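Local coordinates for protein dicer Related Helicase (Caenorhabditis elegans, PDB 6M6Q) that is the N-terminal domain of a helicase of the RIG-I-like receptor subfamily that probably uses ATP hydrolysis to act on RNA, at residues 28-33 against 132-137; 149-154 against 221-226; 197-202 against 266-271. All coordinates share one frame; numbering follows the deposited sequence.

From the N terminus, interaction 1 closes first: 28-33 meets 132-137 across an excursion that is largely helical and includes the long helix 94-127. Helix 146-152 follows directly, and interaction 2 opens on it, closing with 221-226 in the loop after helix 210-221. Interaction 3 opens between the two segments of interaction 2, at 197-202, and closes beyond them at 266-271, so the two cross, while interaction 1 precedes both. Segment 28-33 touches both other contacts, through 149-154 and 266-271: the ring of Tyr28 packs on Trp154, and its OH lies 2.7 Å from Leu270 O, a probable hydrogen bond. Helices 25-29, 131-144, 146-152, 196-204 and 262-271 are thereby tied into one all-helical domain.

Interaction 1 of 3, residues 28-33 against 132-137; sequences YFRLLK and KGLRIA
Two helices of the N-terminal domain, 25-29 and 131-144, meet here through the ring of Phe29, which fits against Leu134 and Ala137, one turn apart on the second helix. With CG anti to the backbone N (chi1 -180°), the ring reaches over to helix 131-144 and lies alongside the Leu134 side chain, the two pointing opposite ways. Phe29 CD2 touches Leu134 CD2 at 3.7 Å. Farther along the ring, Phe29 CE2 meets the methyl Ala137 CB at 3.9 Å, and Phe29 CZ comes 3.8 Å from Ala137 O. Shortening Phe29 to an alanine would probably open a gap and leave Leu134 CD2 and the Ala137 methyl without their apolar partner from 28-33. Arg30 adds a looser touch, with Arg30 NH1 4.3 Å from Leu134 CD1. Its guanidinium is committed elsewhere: NE forms a salt bridge with Asp188, NH1 bonds the carbonyl of Leu128, and Phe129 offers a cation-pi contact. Ser152 and Phe25 also pack on the Phe29 ring. No hydrogen bond spans 28-33 and 132-137, so this buried contact depends mainly on van der Waals contact of apolar groups, while the polar end of Arg30 is satisfied by other parts of the fold.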
ATOM      1  N   TYR B  28      -8.649  12.498  -2.730  1.00 49.95           N
ATOM      2  CA  TYR B  28      -9.397  13.373  -1.819  1.00 50.74           C
ATOM      3  C   TYR B  28     -10.728  12.692  -1.483  1.00 52.82           C
ATOM      4  O   TYR B  28     -11.042  12.560  -0.287  1.00 57.93           O
ATOM      5  CB  TYR B  28      -9.554  14.778  -2.398  1.00 52.18           C
ATOM      6  CG  TYR B  28     -10.139  15.748  -1.401  1.00 52.97           C
ATOM      7  CD1 TYR B  28     -11.491  16.066  -1.412  1.00 49.62           C
ATOM      8  CD2 TYR B  28      -9.367  16.246  -0.367  1.00 49.64           C
ATOM      9  CE1 TYR B  28     -12.044  16.881  -0.446  1.00 49.66           C
ATOM     10  CE2 TYR B  28      -9.906  17.081   0.595  1.00 51.20           C
ATOM     11  CZ  TYR B  28     -11.251  17.394   0.558  1.00 47.94           C
ATOM     12  OH  TYR B  28     -11.774  18.238   1.498  1.00 55.21           O
ATOM     13  N   PHE B  29     -11.433  12.178  -2.488  1.00 53.62           N
ATOM     14  CA  PHE B  29     -12.722  11.456  -2.307  1.00 53.75           C
ATOM     15  C   PHE B  29     -12.524  10.261  -1.360  1.00 58.19           C
ATOM     16  O   PHE B  29     -13.425   9.995  -0.563  1.00 61.66           O
ATOM     17  CB  PHE B  29     -13.291  10.991  -3.644  1.00 52.79           C
ATOM     18  CG  PHE B  29     -14.603  10.260  -3.527  1.00 54.08           C
ATOM     19  CD1 PHE B  29     -15.798  10.950  -3.477  1.00 49.21           C
ATOM     20  CD2 PHE B  29     -14.638   8.876  -3.427  1.00 60.43           C
ATOM     21  CE1 PHE B  29     -17.004  10.276  -3.345  1.00 52.70           C
ATOM     22  CE2 PHE B  29     -15.846   8.205  -3.297  1.00 58.77           C
ATOM     23  CZ  PHE B  29     -17.027   8.906  -3.272  1.00 52.42           C
ATOM     24  N   ARG B  30     -11.371   9.580  -1.447  1.00 55.45           N
ATOM     25  CA  ARG B  30     -11.050   8.341  -0.673  1.00 51.83           C
ATOM     26  C   ARG B  30     -10.758   8.660   0.798  1.00 52.71           C
ATOM     27  O   ARG B  30     -10.674   7.713   1.562  1.00 56.01           O
ATOM     28  CB  ARG B  30      -9.881   7.582  -1.313  1.00 48.64           C
ATOM     29  CG  ARG B  30     -10.273   6.860  -2.593  1.00 48.55           C
ATOM     30  CD  ARG B  30      -9.251   5.867  -3.055  1.00 52.04           C
ATOM     31  NE  ARG B  30      -7.974   6.466  -3.418  1.00 55.62           N
ATOM     32  CZ  ARG B  30      -7.579   6.739  -4.674  1.00 54.04           C
ATOM     33  NH1 ARG B  30      -8.386   6.519  -5.701  1.00 51.41           N
ATOM     34  NH2 ARG B  30      -6.368   7.229  -4.889  1.00 49.05           N
ATOM     35  N   LEU B  31     -10.718   9.938   1.197  1.00 56.79           N
ATOM     36  CA  LEU B  31     -10.708  10.337   2.642  1.00 50.07           C
ATOM     37  C   LEU B  31     -12.120  10.143   3.232  1.00 47.26           C
ATOM     38  O   LEU B  31     -12.227  10.049   4.482  1.00 48.74           O
ATOM     39  CB  LEU B  31     -10.206  11.781   2.794  1.00 48.79           C
ATOM     40  CG  LEU B  31      -8.755  12.028   2.352  1.00 51.07           C
ATOM     41  CD1 LEU B  31      -8.480  13.505   2.131  1.00 53.03           C
ATOM     42  CD2 LEU B  31      -7.774  11.476   3.357  1.00 50.03           C
ATOM     43  N   LEU B  32     -13.136   9.938   2.373  1.00 49.57           N
ATOM     44  CA  LEU B  32     -14.547   9.603   2.770  1.00 54.05           C
ATOM     45  C   LEU B  32     -14.843   8.106   2.565  1.00 51.50           C
ATOM     46  O   LEU B  32     -16.029   7.743   2.584  1.00 54.67           O
ATOM     47  CB  LEU B  32     -15.542  10.422   1.926  1.00 53.88           C
ATOM     48  CG  LEU B  32     -15.683  11.898   2.263  1.00 53.80           C
ATOM     49  CD1 LEU B  32     -16.384  12.627   1.129  1.00 52.55           C
ATOM     50  CD2 LEU B  32     -16.439  12.081   3.559  1.00 60.29           C
ATOM     51  N   LYS B  33     -13.835   7.274   2.320  1.00 53.32           N
ATOM     52  CA  LYS B  33     -14.039   5.841   1.976  1.00 50.20           C
ATOM     53  C   LYS B  33     -14.799   5.112   3.105  1.00 47.52           C
ATOM     54  O   LYS B  33     -15.558   4.210   2.779  1.00 50.89           O
ATOM     55  CB  LYS B  33     -12.704   5.172   1.642  1.00 47.75           C
ATOM     56  CG  LYS B  33     -11.777   4.866   2.811  1.00 49.34           C
ATOM     57  CD  LYS B  33     -10.590   4.025   2.369  1.00 47.79           C
ATOM     58  CE  LYS B  33     -10.043   3.147   3.451  1.00 47.53           C
ATOM     59  NZ  LYS B  33      -8.656   2.739   3.143  1.00 58.52           N
ATOM     60  N   LYS B 132     -14.359   3.568 -13.484  1.00 69.20           N
ATOM     61  CA  LYS B 132     -15.779   3.149 -13.644  1.00 77.67           C
ATOM     62  C   LYS B 132     -16.412   3.036 -12.261  1.00 72.09           C
ATOM     63  O   LYS B 132     -17.582   3.428 -12.114  1.00 67.60           O
ATOM     64  CB  LYS B 132     -15.875   1.820 -14.408  1.00 85.79           C
ATOM     65  CG  LYS B 132     -15.094   1.757 -15.724  1.00 95.54           C
ATOM     66  CD  LYS B 132     -15.093   0.387 -16.405  1.00104.10           C
ATOM     67  CE  LYS B 132     -14.273  -0.664 -15.673  1.00116.40           C
ATOM     68  NZ  LYS B 132     -12.811  -0.474 -15.858  1.00118.09           N
ATOM     69  N   GLY B 133     -15.653   2.513 -11.299  1.00 72.35           N
ATOM     70  CA  GLY B 133     -16.078   2.308  -9.903  1.00 73.59           C
ATOM     71  C   GLY B 133     -16.192   3.602  -9.121  1.00 62.24           C
ATOM     72  O   GLY B 133     -17.084   3.695  -8.293  1.00 58.07           O
ATOM     73  N   LEU B 134     -15.317   4.568  -9.377  1.00 60.10           N
ATOM     74  CA  LEU B 134     -15.394   5.909  -8.742  1.00 65.68           C
ATOM     75  C   LEU B 134     -16.615   6.659  -9.266  1.00 62.49           C
ATOM     76  O   LEU B 134     -17.245   7.367  -8.483  1.00 63.05           O
ATOM     77  CB  LEU B 134     -14.116   6.680  -9.028  1.00 74.10           C
ATOM     78  CG  LEU B 134     -13.152   6.746  -7.858  1.00 79.12           C
ATOM     79  CD1 LEU B 134     -11.763   7.093  -8.342  1.00 89.97           C
ATOM     80  CD2 LEU B 134     -13.635   7.748  -6.822  1.00 76.79           C
ATOM     81  N   ARG B 135     -16.932   6.495 -10.542  1.00 64.38           N
ATOM     82  CA  ARG B 135     -18.142   7.075 -11.166  1.00 73.44           C
ATOM     83  C   ARG B 135     -19.354   6.620 -10.364  1.00 70.22           C
ATOM     84  O   ARG B 135     -20.173   7.481 -10.000  1.00 75.62           O
ATOM     85  CB  ARG B 135     -18.248   6.663 -12.642  1.00 80.07           C
ATOM     86  CG  ARG B 135     -17.237   7.345 -13.552  1.00 80.45           C
ATOM     87  CD  ARG B 135     -17.687   8.728 -13.934  1.00 83.33           C
ATOM     88  NE  ARG B 135     -16.668   9.465 -14.657  1.00 87.37           N
ATOM     89  CZ  ARG B 135     -16.709  10.774 -14.882  1.00 85.83           C
ATOM     90  NH1 ARG B 135     -15.742  11.353 -15.573  1.00 84.99           N
ATOM     91  NH2 ARG B 135     -17.730  11.498 -14.436  1.00 83.19           N
ATOM     92  N   ILE B 136     -19.451   5.322 -10.090  1.00 66.56           N
ATOM     93  CA  ILE B 136     -20.617   4.740  -9.377  1.00 67.94           C
ATOM     94  C   ILE B 136     -20.627   5.308  -7.960  1.00 70.86           C
ATOM     95  O   ILE B 136     -21.728   5.707  -7.488  1.00 61.72           O
ATOM     96  CB  ILE B 136     -20.588   3.208  -9.397  1.00 68.70           C
ATOM     97  CG1 ILE B 136     -20.495   2.674 -10.829  1.00 69.93           C
ATOM     98  CG2 ILE B 136     -21.805   2.656  -8.668  1.00 75.03           C
ATOM     99  CD1 ILE B 136     -20.326   1.181 -10.922  1.00 70.85           C
ATOM    100  N   ALA B 137     -19.453   5.378  -7.323  1.00 59.73           N
ATOM    101  CA  ALA B 137     -19.296   5.852  -5.933  1.00 63.03           C
ATOM    102  C   ALA B 137     -19.675   7.331  -5.855  1.00 65.22           C
ATOM    103  O   ALA B 137     -20.301   7.717  -4.862  1.00 67.20           O
ATOM    104  CB  ALA B 137     -17.894   5.609  -5.455  1.00 64.27           C
TER

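Interaction 2 of 3, residues 149-154 against 221-226; sequences YGYSHW and FNKGNH
Lys223 is the first residue of 221-226 to reach Tyr151, and the touch is loose: Lys223 NZ stays 4.3 Å from Tyr151 CD1, its charge paired in a salt bridge with Glu147. Farther back along the side chain, Lys223 CG lies 3.8 Å above the plane of the His226 ring, over its centre. The turn through Gly224 is tied by a bond of 3.2 Å from His226 N to Lys223 O. Asn225 makes no contact with 149-154, but its ND2 bonds Asp145 and Glu147, and it packs on Leu148. His226 carries the contact. Its CE1 and NE2 edge is presented to one face of the Tyr151 phenol, a T-shaped pair with ring centroids 4.7 Å apart and planes at 63°. Tyr151 CE2 and His226 CE1 approach most closely, at 3.4 Å. Chi1 of -168° sends the Tyr151 ring out to the loop, and chi2 of 87° turns a face to the histidine. Glu219 bonds His226 ND1 through its backbone O and Tyr151 OH, weakly, through its carboxylate. The contact thus joins helix 146-152, where His226 also rests on Leu148, to the loop leaving helix 210-221, while helix 262-271 packs on both rings through Leu270 and on His226 through Thr267.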
ATOM      1  N   TYR B 149     -21.499  15.475  -1.193  1.00 54.36           N
ATOM      2  CA  TYR B 149     -21.060  15.423  -2.618  1.00 56.66           C
ATOM      3  C   TYR B 149     -20.265  16.680  -2.921  1.00 54.96           C
ATOM      4  O   TYR B 149     -19.102  16.567  -3.311  1.00 62.28           O
ATOM      5  CB  TYR B 149     -22.242  15.262  -3.576  1.00 57.65           C
ATOM      6  CG  TYR B 149     -21.927  15.483  -5.037  1.00 65.29           C
ATOM      7  CD1 TYR B 149     -22.252  16.681  -5.660  1.00 70.17           C
ATOM      8  CD2 TYR B 149     -21.365  14.483  -5.819  1.00 73.79           C
ATOM      9  CE1 TYR B 149     -21.991  16.899  -7.005  1.00 62.37           C
ATOM     10  CE2 TYR B 149     -21.099  14.684  -7.168  1.00 76.88           C
ATOM     11  CZ  TYR B 149     -21.429  15.893  -7.764  1.00 74.18           C
ATOM     12  OH  TYR B 149     -21.191  16.101  -9.088  1.00 82.50           O
ATOM     13  N   GLY B 150     -20.854  17.839  -2.629  1.00 50.51           N
ATOM     14  CA  GLY B 150     -20.230  19.152  -2.851  1.00 55.67           C
ATOM     15  C   GLY B 150     -18.897  19.271  -2.141  1.00 59.99           C
ATOM     16  O   GLY B 150     -17.913  19.712  -2.777  1.00 67.01           O
ATOM     17  N   TYR B 151     -18.867  18.874  -0.873  1.00 64.73           N
ATOM     18  CA  TYR B 151     -17.706  19.004   0.036  1.00 65.42           C
ATOM     19  C   TYR B 151     -16.531  18.178  -0.522  1.00 64.75           C
ATOM     20  O   TYR B 151     -15.352  18.643  -0.425  1.00 58.05           O
ATOM     21  CB  TYR B 151     -18.115  18.591   1.453  1.00 65.15           C
ATOM     22  CG  TYR B 151     -17.114  18.952   2.519  1.00 65.49           C
ATOM     23  CD1 TYR B 151     -17.128  20.194   3.132  1.00 62.01           C
ATOM     24  CD2 TYR B 151     -16.138  18.050   2.910  1.00 65.71           C
ATOM     25  CE1 TYR B 151     -16.186  20.540   4.094  1.00 64.07           C
ATOM     26  CE2 TYR B 151     -15.197  18.374   3.879  1.00 64.69           C
ATOM     27  CZ  TYR B 151     -15.224  19.622   4.479  1.00 62.77           C
ATOM     28  OH  TYR B 151     -14.288  19.957   5.416  1.00 65.39           O
ATOM     29  N   SER B 152     -16.844  17.029  -1.137  1.00 58.64           N
ATOM     30  CA  SER B 152     -15.861  16.087  -1.738  1.00 62.53           C
ATOM     31  C   SER B 152     -15.295  16.665  -3.047  1.00 68.61           C
ATOM     32  O   SER B 152     -14.235  16.164  -3.509  1.00 61.39           O
ATOM     33  CB  SER B 152     -16.478  14.716  -1.949  1.00 58.21           C
ATOM     34  OG  SER B 152     -17.240  14.666  -3.146  1.00 56.12           O
ATOM     35  N   HIS B 153     -15.950  17.703  -3.593  1.00 71.49           N
ATOM     36  CA  HIS B 153     -15.620  18.349  -4.893  1.00 61.85           C
ATOM     37  C   HIS B 153     -15.189  19.824  -4.702  1.00 60.48           C
ATOM     38  O   HIS B 153     -14.943  20.490  -5.726  1.00 54.02           O
ATOM     39  CB  HIS B 153     -16.830  18.257  -5.821  1.00 58.13           C
ATOM     40  CG  HIS B 153     -17.025  16.922  -6.444  1.00 56.81           C
ATOM     41  ND1 HIS B 153     -16.186  16.438  -7.417  1.00 51.29           N
ATOM     42  CD2 HIS B 153     -18.008  16.004  -6.299  1.00 59.07           C
ATOM     43  CE1 HIS B 153     -16.625  15.258  -7.818  1.00 56.51           C
ATOM     44  NE2 HIS B 153     -17.743  14.979  -7.159  1.00 49.38           N
ATOM     45  N   TRP B 154     -15.119  20.322  -3.457  1.00 56.35           N
ATOM     46  CA  TRP B 154     -14.756  21.737  -3.127  1.00 57.33           C
ATOM     47  C   TRP B 154     -15.788  22.722  -3.741  1.00 62.34           C
ATOM     48  O   TRP B 154     -15.362  23.723  -4.391  1.00 59.87           O
ATOM     49  CB  TRP B 154     -13.332  22.088  -3.614  1.00 49.93           C
ATOM     50  CG  TRP B 154     -12.210  21.234  -3.105  1.00 52.22           C
ATOM     51  CD1 TRP B 154     -12.252  20.293  -2.111  1.00 53.88           C
ATOM     52  CD2 TRP B 154     -10.829  21.312  -3.522  1.00 49.57           C
ATOM     53  NE1 TRP B 154     -11.002  19.763  -1.909  1.00 50.95           N
ATOM     54  CE2 TRP B 154     -10.109  20.373  -2.758  1.00 47.44           C
ATOM     55  CE3 TRP B 154     -10.142  22.061  -4.481  1.00 48.09           C
ATOM     56  CZ2 TRP B 154      -8.740  20.170  -2.924  1.00 47.31           C
ATOM     57  CZ3 TRP B 154      -8.789  21.862  -4.644  1.00 50.78           C
ATOM     58  CH2 TRP B 154      -8.098  20.938  -3.866  1.00 52.26           C
ATOM     59  N   PHE B 221     -16.096  16.496  14.679  1.00 54.76           N
ATOM     60  CA  PHE B 221     -17.078  16.129  15.739  1.00 52.52           C
ATOM     61  C   PHE B 221     -18.481  16.695  15.452  1.00 54.97           C
ATOM     62  O   PHE B 221     -19.444  16.069  15.864  1.00 59.81           O
ATOM     63  CB  PHE B 221     -16.595  16.574  17.119  1.00 52.28           C
ATOM     64  CG  PHE B 221     -15.316  15.927  17.573  1.00 51.46           C
ATOM     65  CD1 PHE B 221     -15.303  14.635  18.074  1.00 50.36           C
ATOM     66  CD2 PHE B 221     -14.112  16.615  17.491  1.00 58.32           C
ATOM     67  CE1 PHE B 221     -14.109  14.044  18.466  1.00 51.94           C
ATOM     68  CE2 PHE B 221     -12.919  16.024  17.896  1.00 53.74           C
ATOM     69  CZ  PHE B 221     -12.919  14.741  18.373  1.00 48.30           C
ATOM     70  N   ASN B 222     -18.605  17.889  14.880  1.00 62.74           N
ATOM     71  CA  ASN B 222     -19.901  18.618  14.911  1.00 62.27           C
ATOM     72  C   ASN B 222     -20.546  18.660  13.524  1.00 60.62           C
ATOM     73  O   ASN B 222     -21.752  18.962  13.470  1.00 62.95           O
ATOM     74  CB  ASN B 222     -19.747  19.988  15.570  1.00 67.97           C
ATOM     75  CG  ASN B 222     -19.431  19.859  17.044  1.00 67.37           C
ATOM     76  OD1 ASN B 222     -18.536  20.528  17.558  1.00 72.01           O
ATOM     77  ND2 ASN B 222     -20.106  18.934  17.709  1.00 66.16           N
ATOM     78  N   LYS B 223     -19.818  18.347  12.448  1.00 60.84           N
ATOM     79  CA  LYS B 223     -20.438  18.216  11.095  1.00 60.08           C
ATOM     80  C   LYS B 223     -21.151  16.866  11.000  1.00 52.75           C
ATOM     81  O   LYS B 223     -20.476  15.836  11.096  1.00 46.28           O
ATOM     82  CB  LYS B 223     -19.420  18.382   9.971  1.00 62.96           C
ATOM     83  CG  LYS B 223     -20.029  18.599   8.598  1.00 64.46           C
ATOM     84  CD  LYS B 223     -20.280  20.073   8.292  1.00 71.50           C
ATOM     85  CE  LYS B 223     -21.200  20.283   7.107  1.00 73.83           C
ATOM     86  NZ  LYS B 223     -20.433  20.523   5.861  1.00 74.97           N
ATOM     87  N   GLY B 224     -22.477  16.898  10.836  1.00 55.66           N
ATOM     88  CA  GLY B 224     -23.378  15.734  10.923  1.00 57.02           C
ATOM     89  C   GLY B 224     -23.104  14.689   9.849  1.00 63.50           C
ATOM     90  O   GLY B 224     -23.303  13.514  10.138  1.00 62.06           O
ATOM     91  N   ASN B 225     -22.718  15.093   8.631  1.00 66.70           N
ATOM     92  CA  ASN B 225     -22.512  14.136   7.506  1.00 60.84           C
ATOM     93  C   ASN B 225     -21.042  13.667   7.474  1.00 58.85           C
ATOM     94  O   ASN B 225     -20.695  12.919   6.567  1.00 51.28           O
ATOM     95  CB  ASN B 225     -23.020  14.684   6.166  1.00 60.80           C
ATOM     96  CG  ASN B 225     -22.530  16.074   5.807  1.00 60.11           C
ATOM     97  OD1 ASN B 225     -21.500  16.538   6.302  1.00 66.65           O
ATOM     98  ND2 ASN B 225     -23.249  16.734   4.909  1.00 53.74           N
ATOM     99  N   HIS B 226     -20.227  14.059   8.454  1.00 60.07           N
ATOM    100  CA  HIS B 226     -18.856  13.517   8.675  1.00 62.02           C
ATOM    101  C   HIS B 226     -18.889  12.490   9.811  1.00 64.09           C
ATOM    102  O   HIS B 226     -17.818  12.238  10.424  1.00 52.69           O
ATOM    103  CB  HIS B 226     -17.881  14.649   8.969  1.00 58.63           C
ATOM    104  CG  HIS B 226     -17.673  15.569   7.823  1.00 57.91           C
ATOM    105  ND1 HIS B 226     -16.754  16.589   7.879  1.00 54.23           N
ATOM    106  CD2 HIS B 226     -18.185  15.582   6.571  1.00 61.27           C
ATOM    107  CE1 HIS B 226     -16.745  17.234   6.735  1.00 63.28           C
ATOM    108  NE2 HIS B 226     -17.612  16.634   5.911  1.00 67.44           N
TER

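Interaction 3 of 3, residues 197-202 against 266-271; sequences MIIMKH and LTMFLA
Met268 CE, the methyl at the end of a long side chain, makes the first shell of this contact, fitting against the helix surface formed by Ile199 and Met200. It comes 3.8 Å from Met200 CA and 3.9 Å from Met200 CB, touching the backbone as much as the side chain. The outer part of Met200 bends round beside it, with Met200 SD and Met200 CE each 4.0 Å from Met268 CE. From the preceding residue, Ile199 CG2 lies 4.2 Å from Met268 CE. Met268 reaches across because its chain is extended through chi2 (-178°) and turns only at chi3; Met200, by contrast, is bent at both chi2 and chi3, which keeps its thioether close to its own helix. The contact is one of van der Waals touch, and no hydrogen bond links the segments. Outward, helix 210-221 backs the methionines: Thr213 and Leu216 pack on Met200, and Val220 on Met268. Asn303 of helix 301-310 touches Ile199. The nearest CA atoms, those of Met200 and Met268, are still 8.5 Å apart, so it is the length of Met268 that spans the separation between helices 196-204 and 262-271. This is helix-to-helix core packing in an all-helical domain, where the unbranched Met268 side chain of one helix packs its methyl on the backbone and side chains of the next.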
ATOM      1  N   MET B 197      -5.513  11.038  16.667  1.00 68.72           N
ATOM      2  CA  MET B 197      -5.761  11.508  18.057  1.00 71.36           C
ATOM      3  C   MET B 197      -4.541  12.280  18.576  1.00 67.43           C
ATOM      4  O   MET B 197      -4.727  13.343  19.188  1.00 69.27           O
ATOM      5  CB  MET B 197      -6.072  10.361  19.007  1.00 75.24           C
ATOM      6  CG  MET B 197      -7.084  10.752  20.028  1.00 78.22           C
ATOM      7  SD  MET B 197      -7.226   9.563  21.314  1.00 86.78           S
ATOM      8  CE  MET B 197      -8.855   9.979  21.935  1.00 84.69           C
ATOM      9  N   ILE B 198      -3.346  11.761  18.333  1.00 67.15           N
ATOM     10  CA  ILE B 198      -2.057  12.355  18.794  1.00 72.23           C
ATOM     11  C   ILE B 198      -1.780  13.652  17.999  1.00 72.26           C
ATOM     12  O   ILE B 198      -1.260  14.611  18.589  1.00 75.43           O
ATOM     13  CB  ILE B 198      -0.917  11.324  18.664  1.00 78.99           C
ATOM     14  CG1 ILE B 198      -1.279   9.978  19.306  1.00 79.63           C
ATOM     15  CG2 ILE B 198       0.379  11.879  19.234  1.00 90.10           C
ATOM     16  CD1 ILE B 198      -0.502   8.802  18.749  1.00 84.26           C
ATOM     17  N   ILE B 199      -2.181  13.703  16.725  1.00 68.92           N
ATOM     18  CA  ILE B 199      -2.039  14.912  15.861  1.00 65.06           C
ATOM     19  C   ILE B 199      -2.974  16.010  16.409  1.00 71.05           C
ATOM     20  O   ILE B 199      -2.528  17.166  16.508  1.00 72.71           O
ATOM     21  CB  ILE B 199      -2.314  14.576  14.377  1.00 60.23           C
ATOM     22  CG1 ILE B 199      -1.459  13.399  13.898  1.00 62.25           C
ATOM     23  CG2 ILE B 199      -2.113  15.802  13.500  1.00 58.63           C
ATOM     24  CD1 ILE B 199      -1.973  12.709  12.653  1.00 59.80           C
ATOM     25  N   MET B 200      -4.208  15.658  16.791  1.00 71.13           N
ATOM     26  CA  MET B 200      -5.227  16.626  17.288  1.00 73.81           C
ATOM     27  C   MET B 200      -4.730  17.238  18.613  1.00 79.84           C
ATOM     28  O   MET B 200      -4.845  18.476  18.767  1.00 84.76           O
ATOM     29  CB  MET B 200      -6.590  15.942  17.480  1.00 76.44           C
ATOM     30  CG  MET B 200      -7.722  16.863  17.961  1.00 74.20           C
ATOM     31  SD  MET B 200      -8.646  17.653  16.618  1.00 71.20           S
ATOM     32  CE  MET B 200      -7.556  19.024  16.250  1.00 68.07           C
ATOM     33  N   LYS B 201      -4.123  16.423  19.486  1.00 81.16           N
ATOM     34  CA  LYS B 201      -3.610  16.845  20.824  1.00 85.62           C
ATOM     35  C   LYS B 201      -2.487  17.881  20.649  1.00 82.70           C
ATOM     36  O   LYS B 201      -2.524  18.910  21.361  1.00 77.71           O
ATOM     37  CB  LYS B 201      -3.126  15.626  21.618  1.00 92.53           C
ATOM     38  CG  LYS B 201      -2.406  15.931  22.931  1.00103.41           C
ATOM     39  CD  LYS B 201      -2.144  14.696  23.817  1.00113.26           C
ATOM     40  CE  LYS B 201      -1.223  13.655  23.192  1.00123.19           C
ATOM     41  NZ  LYS B 201       0.157  14.167  22.962  1.00116.90           N
ATOM     42  N   HIS B 202      -1.531  17.627  19.747  1.00 76.39           N
ATOM     43  CA  HIS B 202      -0.323  18.474  19.549  1.00 80.39           C
ATOM     44  C   HIS B 202      -0.697  19.772  18.834  1.00 78.10           C
ATOM     45  O   HIS B 202      -0.073  20.813  19.151  1.00 89.06           O
ATOM     46  CB  HIS B 202       0.780  17.717  18.806  1.00 83.73           C
ATOM     47  CG  HIS B 202       1.522  16.750  19.667  1.00 96.87           C
ATOM     48  ND1 HIS B 202       1.560  15.396  19.390  1.00103.48           N
ATOM     49  CD2 HIS B 202       2.231  16.920  20.806  1.00 93.35           C
ATOM     50  CE1 HIS B 202       2.281  14.780  20.307  1.00 91.79           C
ATOM     51  NE2 HIS B 202       2.709  15.690  21.178  1.00 93.36           N
ATOM     52  N   LEU B 266      -9.030  10.370   8.878  1.00 58.19           N
ATOM     53  CA  LEU B 266      -9.206  10.761   7.457  1.00 57.93           C
ATOM     54  C   LEU B 266      -9.964  12.092   7.379  1.00 62.26           C
ATOM     55  O   LEU B 266      -9.599  12.934   6.503  1.00 57.07           O
ATOM     56  CB  LEU B 266      -9.942   9.646   6.704  1.00 53.38           C
ATOM     57  CG  LEU B 266      -9.186   8.319   6.613  1.00 47.76           C
ATOM     58  CD1 LEU B 266      -9.886   7.370   5.669  1.00 47.86           C
ATOM     59  CD2 LEU B 266      -7.741   8.529   6.188  1.00 43.69           C
ATOM     60  N   THR B 267     -10.921  12.309   8.288  1.00 56.82           N
ATOM     61  CA  THR B 267     -11.788  13.507   8.295  1.00 54.65           C
ATOM     62  C   THR B 267     -10.952  14.735   8.646  1.00 51.51           C
ATOM     63  O   THR B 267     -11.284  15.805   8.135  1.00 59.65           O
ATOM     64  CB  THR B 267     -12.995  13.301   9.210  1.00 61.76           C
ATOM     65  OG1 THR B 267     -13.699  12.173   8.694  1.00 63.51           O
ATOM     66  CG2 THR B 267     -13.928  14.486   9.257  1.00 63.76           C
ATOM     67  N   MET B 268      -9.843  14.562   9.372  1.00 50.96           N
ATOM     68  CA  MET B 268      -8.880  15.666   9.674  1.00 57.21           C
ATOM     69  C   MET B 268      -8.192  16.129   8.383  1.00 57.62           C
ATOM     70  O   MET B 268      -8.149  17.345   8.149  1.00 59.79           O
ATOM     71  CB  MET B 268      -7.803  15.247  10.675  1.00 56.62           C
ATOM     72  CG  MET B 268      -8.279  15.204  12.083  1.00 61.87           C
ATOM     73  SD  MET B 268      -6.933  14.752  13.174  1.00 81.01           S
ATOM     74  CE  MET B 268      -6.289  16.361  13.601  1.00 78.57           C
ATOM     75  N   PHE B 269      -7.662  15.209   7.580  1.00 62.19           N
ATOM     76  CA  PHE B 269      -6.994  15.517   6.286  1.00 58.18           C
ATOM     77  C   PHE B 269      -8.020  16.072   5.293  1.00 53.22           C
ATOM     78  O   PHE B 269      -7.658  16.959   4.531  1.00 54.89           O
ATOM     79  CB  PHE B 269      -6.279  14.281   5.740  1.00 57.48           C
ATOM     80  CG  PHE B 269      -4.996  13.973   6.462  1.00 48.93           C
ATOM     81  CD1 PHE B 269      -5.005  13.206   7.616  1.00 50.64           C
ATOM     82  CD2 PHE B 269      -3.793  14.513   6.031  1.00 43.24           C
ATOM     83  CE1 PHE B 269      -3.831  12.947   8.303  1.00 52.14           C
ATOM     84  CE2 PHE B 269      -2.622  14.267   6.727  1.00 47.71           C
ATOM     85  CZ  PHE B 269      -2.640  13.476   7.857  1.00 53.10           C
ATOM     86  N   LEU B 270      -9.269  15.597   5.364  1.00 49.18           N
ATOM     87  CA  LEU B 270     -10.400  16.095   4.542  1.00 47.27           C
ATOM     88  C   LEU B 270     -10.636  17.564   4.874  1.00 50.54           C
ATOM     89  O   LEU B 270     -10.757  18.348   3.949  1.00 54.01           O
ATOM     90  CB  LEU B 270     -11.651  15.249   4.820  1.00 45.25           C
ATOM     91  CG  LEU B 270     -12.842  15.443   3.879  1.00 46.03           C
ATOM     92  CD1 LEU B 270     -12.592  14.777   2.552  1.00 55.80           C
ATOM     93  CD2 LEU B 270     -14.120  14.883   4.474  1.00 44.00           C
ATOM     94  N   ALA B 271     -10.637  17.912   6.156  1.00 55.22           N
ATOM     95  CA  ALA B 271     -11.054  19.233   6.685  1.00 50.98           C
ATOM     96  C   ALA B 271     -10.012  20.304   6.343  1.00 50.05           C
ATOM     97  O   ALA B 271     -10.372  21.467   6.391  1.00 50.36           O
ATOM     98  CB  ALA B 271     -11.258  19.141   8.174  1.00 53.12           C
TER